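PDB 4G1P: Cys-Gly metallodipeptidase DUG1 from Saccharomyces cerevisiae, which hydrolyses the dipeptide Cys-Gly as a zinc- or manganese-dependent dipeptidase and serves as the catalytic component of the glutathione-degrading DUG complex. Local coordinates for residues Val42-Ala46 and His102-Gln106. Residues are numbered along the deposited sequence; the frame is centred on the assembly and turned at random.
Sequences VFDKA and HYDVQ
Tyr103 carries its CG between the backbone N and the carbonyl carbon (chi1 61°), which points the ring at helix 39-55, while Lys45, with CG anti to its N (chi1 -180°) and bends at chi2 and chi4, runs past it in the opposite direction. Lys45 CG packs against Tyr103 CD1 at 3.7 Å, and NZ donates to Tyr103 O at 2.9 Å. NZ lies 16° off the carbonyl plane of Tyr103 and also hydrogen-bonds Thr139 OG1 of helix 135-154. The side chains of Val42 and Tyr103 cross at about a right angle, with Val42 CG1 3.7 Å from Tyr103 CE1, and Ala46 CA sits over one ring face toward the rim, its CB 3.5 Å from Tyr103 CZ. The phenol OH is hydrogen-bonded to Pro82 O. In this M20 peptidase the loop leaves strand 96-102 with an HxD sequence: His102, probably a zinc ligand as in related enzymes, directs ND1 to Asp104 O at 3.1 Å, and Asp104, a probable active-site residue, accepts from Glu171 N through OD1 and Glu172 N through OD2. A methionine in place of Lys45 would probably leave Tyr103 O and Thr139 OG1 without their shared partner. The side chain of Val105 touches Thr139.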
# COMPACT_ATOMS: atom_id res chain seq x y z
N VAL A 42 -9.71 9.79 -19.52
CA VAL A 42 -11.09 9.32 -19.52
C VAL A 42 -11.93 10.15 -20.47
O VAL A 42 -12.75 9.60 -21.21
CB VAL A 42 -11.72 9.28 -18.11
CG1 VAL A 42 -13.07 8.61 -18.18
CG2 VAL A 42 -10.83 8.53 -17.17
N PHE A 43 -11.72 11.46 -20.48
CA PHE A 43 -12.47 12.31 -21.40
C PHE A 43 -12.13 12.01 -22.85
O PHE A 43 -13.02 11.99 -23.71
CB PHE A 43 -12.23 13.79 -21.11
CG PHE A 43 -12.59 14.21 -19.72
CD1 PHE A 43 -13.67 13.63 -19.06
CD2 PHE A 43 -11.84 15.17 -19.05
CE1 PHE A 43 -14.01 14.01 -17.78
CE2 PHE A 43 -12.16 15.56 -17.75
CZ PHE A 43 -13.24 14.99 -17.12
N ASP A 44 -10.85 11.74 -23.13
CA ASP A 44 -10.43 11.43 -24.50
C ASP A 44 -11.08 10.14 -24.97
O ASP A 44 -11.44 10.01 -26.14
CB ASP A 44 -8.92 11.28 -24.62
CG ASP A 44 -8.17 12.55 -24.31
OD1 ASP A 44 -8.80 13.63 -24.29
OD2 ASP A 44 -6.95 12.48 -24.08
N LYS A 45 -11.21 9.19 -24.05
CA LYS A 45 -11.84 7.92 -24.32
C LYS A 45 -13.29 8.16 -24.71
O LYS A 45 -13.76 7.64 -25.72
CB LYS A 45 -11.73 7.02 -23.09
CG LYS A 45 -12.34 5.64 -23.22
CD LYS A 45 -11.44 4.70 -23.96
CE LYS A 45 -12.04 3.29 -24.06
NZ LYS A 45 -11.77 2.45 -22.87
N ALA A 46 -14.00 8.97 -23.92
CA ALA A 46 -15.39 9.30 -24.22
C ALA A 46 -15.50 10.00 -25.56
O ALA A 46 -16.43 9.77 -26.33
CB ALA A 46 -15.98 10.19 -23.14
N HIS A 102 -19.61 0.34 -20.19
CA HIS A 102 -18.78 1.35 -19.58
C HIS A 102 -17.40 1.43 -20.18
O HIS A 102 -16.77 0.41 -20.49
CB HIS A 102 -18.72 1.18 -18.06
CG HIS A 102 -17.97 -0.04 -17.60
ND1 HIS A 102 -16.61 -0.04 -17.37
CD2 HIS A 102 -18.41 -1.28 -17.26
CE1 HIS A 102 -16.24 -1.24 -16.94
NE2 HIS A 102 -17.32 -2.00 -16.86
N TYR A 103 -16.92 2.66 -20.34
CA TYR A 103 -15.67 2.88 -21.04
C TYR A 103 -14.47 3.18 -20.14
O TYR A 103 -13.35 3.29 -20.64
CB TYR A 103 -15.83 3.97 -22.08
CG TYR A 103 -16.23 5.32 -21.56
CD1 TYR A 103 -15.29 6.18 -20.99
CD2 TYR A 103 -17.55 5.78 -21.66
CE1 TYR A 103 -15.64 7.44 -20.52
CE2 TYR A 103 -17.91 7.04 -21.21
CZ TYR A 103 -16.94 7.87 -20.64
OH TYR A 103 -17.27 9.12 -20.18
N ASP A 104 -14.69 3.32 -18.84
CA ASP A 104 -13.58 3.47 -17.90
C ASP A 104 -13.10 2.08 -17.57
O ASP A 104 -13.78 1.11 -17.90
CB ASP A 104 -13.98 4.22 -16.63
CG ASP A 104 -15.08 3.52 -15.85
OD1 ASP A 104 -16.17 3.27 -16.41
OD2 ASP A 104 -14.87 3.22 -14.65
N VAL A 105 -11.93 1.98 -16.93
CA VAL A 105 -11.25 0.71 -16.70
C VAL A 105 -10.46 0.72 -15.40
O VAL A 105 -10.06 1.77 -14.92
CB VAL A 105 -10.24 0.40 -17.85
CG1 VAL A 105 -10.96 0.17 -19.17
CG2 VAL A 105 -9.21 1.52 -17.99
N GLN A 106 -10.22 -0.47 -14.85
CA GLN A 106 -9.37 -0.63 -13.68
C GLN A 106 -7.94 -0.15 -13.93
O GLN A 106 -7.47 -0.18 -15.06
CB GLN A 106 -9.35 -2.11 -13.26
CG GLN A 106 -10.64 -2.59 -12.62
CD GLN A 106 -10.81 -2.07 -11.21
OE1 GLN A 106 -9.90 -2.19 -10.39
NE2 GLN A 106 -11.97 -1.48 -10.92